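Local coordinates for inositol monophosphatase family protein (Staphylococcus aureus, PDB 5I3S) that probably hydrolyses the phosphate ester of inositol monophosphates or related sugar phosphates, at residues A[149-154]-A[196-200]; A[221-225]-A[246-250]; A[138-142]-A[191-195]. All coordinates share one frame; numbering follows the deposited sequence.

Interaction 1 (A[149-154]-A[196-200]). With PO4 (phosphate ion), chain E.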
ATOM      1  N   GLN A 149     -16.026  10.263  -3.033  1.00 25.25           N
ATOM      2  CA  GLN A 149     -15.450  10.184  -1.686  1.00 27.12           C
ATOM      3  C   GLN A 149     -14.784   8.844  -1.381  1.00 23.27           C
ATOM      4  O   GLN A 149     -14.558   8.524  -0.237  1.00 21.94           O
ATOM      5  CB  GLN A 149     -16.559  10.403  -0.619  1.00 30.61           C
ATOM      6  CG  GLN A 149     -16.823  11.864  -0.295  1.00 35.20           C
ATOM      7  CD  GLN A 149     -18.010  12.407  -1.065  1.00 41.38           C
ATOM      8  OE1 GLN A 149     -19.128  11.860  -0.979  1.00 42.50           O
ATOM      9  NE2 GLN A 149     -17.786  13.482  -1.836  1.00 47.12           N
ATOM     10  N   SER A 150     -14.507   8.032  -2.385  1.00 22.38           N
ATOM     11  CA  SER A 150     -13.922   6.703  -2.136  1.00 21.65           C
ATOM     12  C   SER A 150     -12.443   6.704  -2.530  1.00 21.30           C
ATOM     13  O   SER A 150     -12.033   7.447  -3.424  1.00 21.13           O
ATOM     14  CB  SER A 150     -14.676   5.635  -2.928  1.00 21.13           C
ATOM     15  OG  SER A 150     -16.062   5.719  -2.679  1.00 20.67           O
ATOM     16  N   ILE A 151     -11.672   5.885  -1.826  1.00 21.77           N
ATOM     17  CA  ILE A 151     -10.325   5.438  -2.210  1.00 21.65           C
ATOM     18  C   ILE A 151     -10.428   4.055  -2.787  1.00 19.67           C
ATOM     19  O   ILE A 151     -11.059   3.195  -2.178  1.00 19.20           O
ATOM     20  CB  ILE A 151      -9.425   5.248  -0.973  1.00 25.84           C
ATOM     21  CG1 ILE A 151      -9.407   6.514  -0.103  1.00 28.85           C
ATOM     22  CG2 ILE A 151      -7.996   4.919  -1.402  1.00 27.55           C
ATOM     23  CD1 ILE A 151      -8.498   6.344   1.113  1.00 32.00           C
ATOM     24  N   ILE A 152      -9.713   3.825  -3.885  1.00 17.98           N
ATOM     25  CA  ILE A 152      -9.755   2.606  -4.636  1.00 16.61           C
ATOM     26  C   ILE A 152      -8.395   2.013  -4.795  1.00 16.07           C
ATOM     27  O   ILE A 152      -7.400   2.719  -4.812  1.00 16.46           O
ATOM     28  CB  ILE A 152     -10.318   2.820  -6.060  1.00 17.48           C
ATOM     29  CG1 ILE A 152      -9.380   3.645  -6.941  1.00 17.07           C
ATOM     30  CG2 ILE A 152     -11.682   3.524  -5.959  1.00 17.56           C
ATOM     31  CD1 ILE A 152      -9.906   3.837  -8.336  1.00 18.10           C
ATOM     32  N   GLY A 153      -8.383   0.699  -4.944  1.00 15.42           N
ATOM     33  CA  GLY A 153      -7.203  -0.049  -5.170  1.00 15.11           C
ATOM     34  C   GLY A 153      -7.080  -0.356  -6.645  1.00 14.69           C
ATOM     35  O   GLY A 153      -8.012  -0.944  -7.219  1.00 14.30           O
ATOM     36  N   ILE A 154      -5.936   0.002  -7.241  1.00 13.97           N
ATOM     37  CA  ILE A 154      -5.662  -0.318  -8.623  1.00 15.31           C
ATOM     38  C   ILE A 154      -4.181  -0.152  -8.898  1.00 15.65           C
ATOM     39  O   ILE A 154      -3.614   0.887  -8.569  1.00 17.18           O
ATOM     40  CB  ILE A 154      -6.501   0.556  -9.595  1.00 15.89           C
ATOM     41  CG1 ILE A 154      -6.273   0.137 -11.042  1.00 16.75           C
ATOM     42  CG2 ILE A 154      -6.209   2.047  -9.451  1.00 15.40           C
ATOM     43  CD1 ILE A 154      -7.213   0.870 -11.998  1.00 17.63           C
ATOM     44  N   LEU A 196     -10.319   0.107   1.915  1.00 18.91           N
ATOM     45  CA  LEU A 196     -10.535   0.578   0.566  1.00 19.40           C
ATOM     46  C   LEU A 196     -12.023   0.397   0.263  1.00 19.98           C
ATOM     47  O   LEU A 196     -12.618  -0.589   0.696  1.00 23.32           O
ATOM     48  CB  LEU A 196      -9.737  -0.264  -0.431  1.00 19.20           C
ATOM     49  CG  LEU A 196      -8.206  -0.320  -0.414  1.00 20.26           C
ATOM     50  CD1 LEU A 196      -7.693  -1.293  -1.481  1.00 20.45           C
ATOM     51  CD2 LEU A 196      -7.658   1.080  -0.648  1.00 21.92           C
ATOM     52  N   GLU A 197     -12.601   1.312  -0.504  1.00 18.35           N
ATOM     53  CA  GLU A 197     -13.991   1.223  -0.884  1.00 19.37           C
ATOM     54  C   GLU A 197     -14.131   0.380  -2.098  1.00 18.73           C
ATOM     55  O   GLU A 197     -15.166  -0.253  -2.260  1.00 20.32           O
ATOM     56  CB  GLU A 197     -14.646   2.601  -1.123  1.00 21.81           C
ATOM     57  CG  GLU A 197     -15.038   3.368   0.147  1.00 22.94           C
ATOM     58  CD  GLU A 197     -13.917   4.131   0.833  1.00 27.08           C
ATOM     59  OE1 GLU A 197     -12.775   4.237   0.332  1.00 29.21           O
ATOM     60  OE2 GLU A 197     -14.195   4.692   1.899  1.00 33.38           O
ATOM     61  N   ALA A 198     -13.112   0.330  -2.946  1.00 17.62           N
ATOM     62  CA  ALA A 198     -13.094  -0.655  -4.012  1.00 16.23           C
ATOM     63  C   ALA A 198     -11.684  -1.016  -4.473  1.00 15.84           C
ATOM     64  O   ALA A 198     -10.730  -0.284  -4.236  1.00 14.76           O
ATOM     65  CB  ALA A 198     -13.894  -0.153  -5.194  1.00 16.91           C
ATOM     66  N   TYR A 199     -11.610  -2.147  -5.173  1.00 15.39           N
ATOM     67  CA  TYR A 199     -10.411  -2.700  -5.732  1.00 15.58           C
ATOM     68  C   TYR A 199     -10.765  -3.308  -7.117  1.00 16.85           C
ATOM     69  O   TYR A 199     -11.833  -3.904  -7.307  1.00 16.05           O
ATOM     70  CB  TYR A 199      -9.862  -3.790  -4.804  1.00 15.64           C
ATOM     71  CG  TYR A 199      -8.757  -4.599  -5.422  1.00 15.93           C
ATOM     72  CD1 TYR A 199      -7.553  -3.988  -5.796  1.00 15.92           C
ATOM     73  CD2 TYR A 199      -8.893  -5.969  -5.637  1.00 16.83           C
ATOM     74  CE1 TYR A 199      -6.518  -4.706  -6.372  1.00 15.77           C
ATOM     75  CE2 TYR A 199      -7.874  -6.715  -6.234  1.00 16.71           C
ATOM     76  CZ  TYR A 199      -6.665  -6.077  -6.577  1.00 16.92           C
ATOM     77  OH  TYR A 199      -5.644  -6.772  -7.220  1.00 17.24           O
ATOM     78  N   MET A 200      -9.828  -3.218  -8.062  1.00 17.40           N
ATOM     79  CA  MET A 200     -10.048  -3.766  -9.365  1.00 17.71           C
ATOM     80  C   MET A 200      -8.711  -4.179 -10.004  1.00 18.35           C
ATOM     81  O   MET A 200      -7.601  -3.637  -9.682  1.00 18.64           O
ATOM     82  CB  MET A 200     -10.847  -2.755 -10.240  1.00 19.14           C
ATOM     83  CG  MET A 200     -10.115  -1.434 -10.471  1.00 19.52           C
ATOM     84  SD  MET A 200     -11.145   0.039 -10.621  1.00 21.50           S
ATOM     85  CE  MET A 200     -11.638   0.258  -8.930  1.00 22.45           C
TER
HETATM   86  P   PO4 E 301      -2.225  -5.292  -7.310  1.00 22.19           P
HETATM   87  O1  PO4 E 301      -2.160  -6.274  -6.159  1.00 22.65           O
HETATM   88  O2  PO4 E 301      -1.045  -5.454  -8.195  1.00 19.29           O
HETATM   89  O3  PO4 E 301      -2.261  -3.908  -6.680  1.00 22.45           O
HETATM   90  O4  PO4 E 301      -3.521  -5.513  -8.052  1.00 19.19           O
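Gly153 is held on both sides of its CA by the strand running beside it: Gly153 N donates to Ala198 O (2.6 Å) and Gly153 O accepts from Met200 N (3.0 Å). Bonding to the two neighbours of the paired residue, here Tyr199, is the signature of parallel strands; 151-153 and 198-201 are neighbours in the five-stranded mixed sheet. One step earlier, Glu197 N reaches Ile151 O almost straight along the carbonyl (3.0 Å, 175°). The partner for Ile151 N comes from a side chain instead. Glu197 bends at chi2 (81°), bringing OE1 to Ile151 N (2.9 Å) from above the carboxylate plane, while OE2 bonds ND1 of His93 of the second subunit. Ser150 OG is satisfied by Asn146 O and Ser145 OG. Apolar side chains meet on both faces: Leu196 CD1 lies against Gly153 CA (3.9 Å), and on the other face Met200 CE meets Ile152 CD1 (4.0 Å), both residues also touching Ile171 of helix 164-174. Beyond the ladder, Tyr199 OH donates to O4 of a bound phosphate (2.6 Å), which lies at the ring edge. The chemistry implies that one carboxylate both completes the strand pairing and ties it to the dimer interface.

Interaction 2 (A[221-225]-A[246-250])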
ATOM      1  N   GLY A 221     -20.416  -6.964   0.956  1.00 24.94           N
ATOM      2  CA  GLY A 221     -19.791  -6.352  -0.219  1.00 27.25           C
ATOM      3  C   GLY A 221     -20.269  -7.027  -1.489  1.00 29.32           C
ATOM      4  O   GLY A 221     -20.948  -8.063  -1.394  1.00 30.89           O
ATOM      5  N   GLN A 222     -19.963  -6.452  -2.669  1.00 28.04           N
ATOM      6  CA  GLN A 222     -20.157  -7.191  -3.900  1.00 25.91           C
ATOM      7  C   GLN A 222     -18.975  -7.335  -4.843  1.00 24.84           C
ATOM      8  O   GLN A 222     -18.065  -6.511  -4.900  1.00 22.10           O
ATOM      9  CB  GLN A 222     -21.377  -6.769  -4.671  1.00 30.65           C
ATOM     10  CG  GLN A 222     -21.678  -5.302  -4.722  1.00 34.30           C
ATOM     11  CD  GLN A 222     -22.915  -5.029  -5.584  1.00 41.90           C
ATOM     12  OE1 GLN A 222     -23.454  -3.898  -5.648  1.00 45.80           O
ATOM     13  NE2 GLN A 222     -23.374  -6.076  -6.267  1.00 43.28           N
ATOM     14  N   ALA A 223     -19.053  -8.420  -5.604  1.00 21.98           N
ATOM     15  CA  ALA A 223     -17.997  -8.837  -6.463  1.00 21.59           C
ATOM     16  C   ALA A 223     -18.586  -9.241  -7.776  1.00 18.72           C
ATOM     17  O   ALA A 223     -19.578  -9.898  -7.808  1.00 16.56           O
ATOM     18  CB  ALA A 223     -17.237  -9.986  -5.856  1.00 20.27           C
ATOM     19  N   SER A 224     -17.920  -8.812  -8.834  1.00 17.68           N
ATOM     20  CA  SER A 224     -18.166  -9.235 -10.161  1.00 16.68           C
ATOM     21  C   SER A 224     -16.836  -9.149 -10.915  1.00 17.32           C
ATOM     22  O   SER A 224     -15.826  -8.780 -10.344  1.00 16.39           O
ATOM     23  CB  SER A 224     -19.169  -8.294 -10.824  1.00 14.83           C
ATOM     24  OG  SER A 224     -18.586  -7.021 -11.035  1.00 14.01           O
ATOM     25  N   ASN A 225     -16.872  -9.486 -12.203  1.00 17.34           N
ATOM     26  CA  ASN A 225     -15.796  -9.164 -13.105  1.00 17.08           C
ATOM     27  C   ASN A 225     -16.125  -7.802 -13.680  1.00 17.73           C
ATOM     28  O   ASN A 225     -17.100  -7.146 -13.221  1.00 16.55           O
ATOM     29  CB  ASN A 225     -15.602 -10.272 -14.143  1.00 16.99           C
ATOM     30  CG  ASN A 225     -16.632 -10.286 -15.240  1.00 16.25           C
ATOM     31  OD1 ASN A 225     -17.596  -9.544 -15.273  1.00 17.83           O
ATOM     32  ND2 ASN A 225     -16.412 -11.162 -16.166  1.00 18.27           N
ATOM     33  N   LEU A 246     -20.915   1.662  -4.458  1.00 22.60           N
ATOM     34  CA  LEU A 246     -20.067   2.166  -5.445  1.00 22.74           C
ATOM     35  C   LEU A 246     -19.554   1.119  -6.407  1.00 20.71           C
ATOM     36  O   LEU A 246     -19.034   1.470  -7.471  1.00 18.42           O
ATOM     37  CB  LEU A 246     -19.004   2.953  -4.815  1.00 24.54           C
ATOM     38  CG  LEU A 246     -17.664   2.411  -5.027  1.00 23.85           C
ATOM     39  CD1 LEU A 246     -16.817   3.658  -4.972  1.00 23.63           C
ATOM     40  CD2 LEU A 246     -17.512   1.307  -3.970  1.00 23.75           C
ATOM     41  N   HIS A 247     -19.708  -0.152  -6.044  1.00 19.59           N
ATOM     42  CA  HIS A 247     -19.671  -1.169  -7.049  1.00 19.95           C
ATOM     43  C   HIS A 247     -20.676  -0.866  -8.171  1.00 21.21           C
ATOM     44  O   HIS A 247     -20.291  -0.853  -9.341  1.00 23.53           O
ATOM     45  CB  HIS A 247     -19.962  -2.528  -6.455  1.00 20.58           C
ATOM     46  CG  HIS A 247     -19.779  -3.644  -7.427  1.00 19.67           C
ATOM     47  ND1 HIS A 247     -20.703  -3.933  -8.411  1.00 20.06           N
ATOM     48  CD2 HIS A 247     -18.773  -4.526  -7.583  1.00 19.16           C
ATOM     49  CE1 HIS A 247     -20.292  -4.963  -9.118  1.00 19.18           C
ATOM     50  NE2 HIS A 247     -19.120  -5.340  -8.638  1.00 21.72           N
ATOM     51  N   GLN A 248     -21.930  -0.577  -7.831  1.00 21.86           N
ATOM     52  CA  GLN A 248     -22.947  -0.281  -8.864  1.00 23.66           C
ATOM     53  C   GLN A 248     -22.663   1.011  -9.644  1.00 20.92           C
ATOM     54  O   GLN A 248     -22.871   1.026 -10.839  1.00 18.37           O
ATOM     55  CB  GLN A 248     -24.430  -0.398  -8.323  1.00 27.36           C
ATOM     56  CG  GLN A 248     -24.998   0.666  -7.365  1.00 31.01           C
ATOM     57  CD  GLN A 248     -26.153   0.178  -6.438  1.00 32.96           C
ATOM     58  OE1 GLN A 248     -26.553   0.873  -5.469  1.00 32.08           O
ATOM     59  NE2 GLN A 248     -26.668  -1.017  -6.711  1.00 31.51           N
ATOM     60  N   GLU A 249     -22.131   2.061  -8.998  1.00 20.08           N
ATOM     61  CA  GLU A 249     -21.681   3.286  -9.722  1.00 18.23           C
ATOM     62  C   GLU A 249     -20.481   3.047 -10.669  1.00 19.69           C
ATOM     63  O   GLU A 249     -20.453   3.568 -11.797  1.00 19.71           O
ATOM     64  CB  GLU A 249     -21.317   4.387  -8.708  1.00 17.80           C
ATOM     65  CG  GLU A 249     -20.924   5.770  -9.274  1.00 16.12           C
ATOM     66  CD  GLU A 249     -20.489   6.720  -8.204  1.00 17.23           C
ATOM     67  OE1 GLU A 249     -20.455   6.351  -6.985  1.00 17.96           O
ATOM     68  OE2 GLU A 249     -20.097   7.861  -8.571  1.00 18.99           O
ATOM     69  N   ILE A 250     -19.462   2.317 -10.213  1.00 20.03           N
ATOM     70  CA  ILE A 250     -18.324   2.042 -11.101  1.00 21.87           C
ATOM     71  C   ILE A 250     -18.784   1.189 -12.293  1.00 21.45           C
ATOM     72  O   ILE A 250     -18.430   1.492 -13.433  1.00 22.95           O
ATOM     73  CB  ILE A 250     -17.129   1.336 -10.396  1.00 22.11           C
ATOM     74  CG1 ILE A 250     -16.536   2.231  -9.322  1.00 23.44           C
ATOM     75  CG2 ILE A 250     -16.036   1.011 -11.412  1.00 21.77           C
ATOM     76  CD1 ILE A 250     -15.643   1.508  -8.343  1.00 23.91           C
TER
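Gln222 and His247 mark where strand 222-224 comes nearest to the helix segment 246-250, with their CA atoms 6.8 Å apart. The two axes approach to 9.4 Å and run in broadly the same direction, 31° apart, so the helix lies over the strand with room for a layer of side chains. The gap is bridged mainly by one ring. With CG anti to the backbone N (chi1 -173°), His247 leaves the helix and crosses the gap to the strand, passing Gln222 and ending at Ser224.

At the far end of the ring His247 NE2 donates to Ser224 OG (3.0 Å), with the hydroxyl close to the ring plane. Ser224 OG donates in turn to Asn225 O (2.6 Å), in the plane of that carbonyl and on a lone pair, which makes a short chain of hydrogen bonds from ring to hydroxyl to backbone. One face of the imidazole is taken by Gln222: its CG sits 4.1 Å from the centroid of the His247 ring as a CH-pi contact, and the plane of its amide stacks beyond, tilted 25° from the ring. Gln222 O also approaches His247 CD2 (3.4 Å). The His247 side chain also touches Leu240 of strand 237-242, the strand to which Gln222 and Ser224 are hydrogen-bonded through their backbones. Ala223, pointing the other way, packs on Leu213 and Leu216 of helix 206-218, as expected where helices sandwich a sheet in this layered alpha/beta fold.

Because NE2 is the donor, Ser224 OG accepts from the ring and donates its own hydrogen bond to Asn225 O. The direction of both bonds is thereby set. The NE2-OG bond and the CH-pi contact of Gln222 CG together orient a buried imidazole, and the bond joins helix 244-255 to strand 222-224 at the edge of the five-stranded sheet.

Interaction 3 (A[138-142]-A[191-195])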
ATOM      1  N   PRO A 138     -15.127  -9.411  15.153  1.00 32.82           N
ATOM      2  CA  PRO A 138     -15.994  -9.495  13.995  1.00 32.12           C
ATOM      3  C   PRO A 138     -15.832  -8.223  13.165  1.00 30.29           C
ATOM      4  O   PRO A 138     -15.592  -7.183  13.726  1.00 30.57           O
ATOM      5  CB  PRO A 138     -17.407  -9.639  14.620  1.00 33.32           C
ATOM      6  CG  PRO A 138     -17.315  -8.995  15.970  1.00 34.35           C
ATOM      7  CD  PRO A 138     -15.876  -9.173  16.412  1.00 34.47           C
ATOM      8  N   LEU A 139     -15.912  -8.332  11.848  1.00 27.74           N
ATOM      9  CA  LEU A 139     -15.945  -7.167  10.964  1.00 26.79           C
ATOM     10  C   LEU A 139     -17.381  -6.703  10.821  1.00 25.65           C
ATOM     11  O   LEU A 139     -18.276  -7.529  10.797  1.00 27.78           O
ATOM     12  CB  LEU A 139     -15.418  -7.553   9.595  1.00 26.80           C
ATOM     13  CG  LEU A 139     -13.970  -8.025   9.563  1.00 26.97           C
ATOM     14  CD1 LEU A 139     -13.600  -8.281   8.125  1.00 27.00           C
ATOM     15  CD2 LEU A 139     -13.054  -6.960  10.159  1.00 26.24           C
ATOM     16  N   LYS A 140     -17.572  -5.391  10.740  1.00 26.10           N
ATOM     17  CA  LYS A 140     -18.873  -4.737  10.508  1.00 29.18           C
ATOM     18  C   LYS A 140     -19.260  -4.797   9.025  1.00 28.22           C
ATOM     19  O   LYS A 140     -18.365  -4.714   8.161  1.00 22.66           O
ATOM     20  CB  LYS A 140     -18.852  -3.234  10.865  1.00 31.36           C
ATOM     21  CG  LYS A 140     -18.362  -2.848  12.256  1.00 36.72           C
ATOM     22  CD  LYS A 140     -19.274  -3.355  13.358  1.00 43.15           C
ATOM     23  CE  LYS A 140     -18.491  -3.908  14.544  1.00 49.81           C
ATOM     24  NZ  LYS A 140     -19.283  -4.980  15.214  1.00 52.74           N
ATOM     25  N   PRO A 141     -20.589  -4.879   8.739  1.00 28.20           N
ATOM     26  CA  PRO A 141     -21.063  -4.646   7.391  1.00 26.25           C
ATOM     27  C   PRO A 141     -20.556  -3.337   6.836  1.00 25.05           C
ATOM     28  O   PRO A 141     -20.204  -2.362   7.571  1.00 21.82           O
ATOM     29  CB  PRO A 141     -22.590  -4.629   7.536  1.00 29.07           C
ATOM     30  CG  PRO A 141     -22.853  -5.517   8.701  1.00 28.58           C
ATOM     31  CD  PRO A 141     -21.715  -5.199   9.647  1.00 28.82           C
ATOM     32  N   LEU A 142     -20.452  -3.360   5.524  1.00 23.92           N
ATOM     33  CA  LEU A 142     -20.002  -2.229   4.771  1.00 22.42           C
ATOM     34  C   LEU A 142     -21.174  -1.296   4.571  1.00 23.05           C
ATOM     35  O   LEU A 142     -22.313  -1.721   4.552  1.00 19.61           O
ATOM     36  CB  LEU A 142     -19.469  -2.714   3.412  1.00 21.97           C
ATOM     37  CG  LEU A 142     -18.250  -3.671   3.478  1.00 21.26           C
ATOM     38  CD1 LEU A 142     -17.772  -3.985   2.083  1.00 20.37           C
ATOM     39  CD2 LEU A 142     -17.124  -3.039   4.289  1.00 21.48           C
ATOM     40  N   VAL A 191     -11.044  -4.269   1.202  1.00 17.14           N
ATOM     41  CA  VAL A 191     -12.448  -3.878   0.961  1.00 15.78           C
ATOM     42  C   VAL A 191     -13.358  -4.399   2.087  1.00 14.87           C
ATOM     43  O   VAL A 191     -14.185  -3.665   2.618  1.00 13.77           O
ATOM     44  CB  VAL A 191     -12.924  -4.240  -0.459  1.00 15.67           C
ATOM     45  CG1 VAL A 191     -14.320  -3.671  -0.751  1.00 15.31           C
ATOM     46  CG2 VAL A 191     -11.973  -3.642  -1.495  1.00 15.92           C
ATOM     47  N   ALA A 192     -13.207  -5.658   2.451  1.00 14.86           N
ATOM     48  CA  ALA A 192     -14.000  -6.198   3.535  1.00 16.09           C
ATOM     49  C   ALA A 192     -13.861  -5.423   4.853  1.00 17.49           C
ATOM     50  O   ALA A 192     -14.855  -5.309   5.553  1.00 19.83           O
ATOM     51  CB  ALA A 192     -13.705  -7.667   3.770  1.00 16.09           C
ATOM     52  N   THR A 193     -12.667  -4.914   5.179  1.00 17.81           N
ATOM     53  CA  THR A 193     -12.456  -4.146   6.411  1.00 19.15           C
ATOM     54  C   THR A 193     -12.803  -2.684   6.294  1.00 19.94           C
ATOM     55  O   THR A 193     -12.774  -1.987   7.297  1.00 21.83           O
ATOM     56  CB  THR A 193     -10.980  -4.210   6.913  1.00 20.18           C
ATOM     57  OG1 THR A 193     -10.094  -3.722   5.900  1.00 22.13           O
ATOM     58  CG2 THR A 193     -10.577  -5.661   7.286  1.00 20.03           C
ATOM     59  N   GLY A 194     -13.081  -2.188   5.095  1.00 19.94           N
ATOM     60  CA  GLY A 194     -13.348  -0.766   4.901  1.00 19.67           C
ATOM     61  C   GLY A 194     -12.136   0.107   4.681  1.00 20.14           C
ATOM     62  O   GLY A 194     -12.282   1.316   4.576  1.00 19.80           O
ATOM     63  N   ASN A 195     -10.938  -0.485   4.574  1.00 19.79           N
ATOM     64  CA  ASN A 195      -9.734   0.280   4.275  1.00 20.12           C
ATOM     65  C   ASN A 195      -9.663   0.805   2.831  1.00 20.28           C
ATOM     66  O   ASN A 195      -9.000   1.822   2.567  1.00 20.36           O
ATOM     67  CB  ASN A 195      -8.468  -0.523   4.623  1.00 21.70           C
ATOM     68  CG  ASN A 195      -8.021  -0.294   6.059  1.00 25.29           C
ATOM     69  OD1 ASN A 195      -8.802   0.203   6.921  1.00 25.76           O
ATOM     70  ND2 ASN A 195      -6.758  -0.636   6.344  1.00 25.47           N
TER
HETATM   71  O   HOH W   1     -15.790  -3.911   7.502  1.00 24.17           O
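A Schellman motif closes helix 184-193, and the leucines of the incoming loop, Leu142 and Leu139, pack on that last turn. Gly194 takes a positive phi (86°), and Gly194 N bonds back to Val191 O (3.1 Å). Leu142 packs a methyl on this end: Leu142 CD2 lies 3.4 Å from Val191 O and equally close to Ala192 O, so apolar carbon rests directly on the terminal carbonyls. Leu139 comes in beside it, its fork meeting the methyl of Thr193 at a slant (CD2 to CG2, 4.0 Å), with CD1 facing Ala192 CB at 4.4 Å. Polar continuity between the two segments is supplied by a single water, which donates both to Ala192 O (2.6 Å) and to Lys140 O (2.8 Å). A helix-end carbonyl is therefore satisfied through solvent, while the leucines carry the direct packing. Val219, in the loop after helix 206-218, touches Leu139, Leu142 and Ala192, and its backbone bonds that of Leu142; Leu139 is likewise bonded to Ala132 of strand 132-134. The contact thus sits where the chain leaves the edge of the seven-stranded sheet for the five-stranded one, with Asn195 just beyond bonding Gln94 and Glu96 of the second subunit.

How the interactions relate
The three contacts touch one another pairwise, and the segments of interactions 1 and 3 alternate along the chain. Interaction 1 builds the middle of the five-stranded sheet, and the helix of interaction 2 packs on it: Ala198 CB meets Ile250 CD1 at 4.0 Å, and the centres of the two interactions are about 11 Å apart. On the other face, Val191 CG2 of interaction 3 packs against Tyr199 CB (3.9 Å); helix 184-193 is followed, after a short loop, by strand 198-201. Leu142 CD1 and Gly221 CA (3.9 Å) join interactions 3 and 2. Interactions 1 and 3 both also reach the second subunit. Tyr199 of interaction 1 contacts a phosphate ion, probably from the crystallisation liquor, which may mimic a substrate's phosphate group.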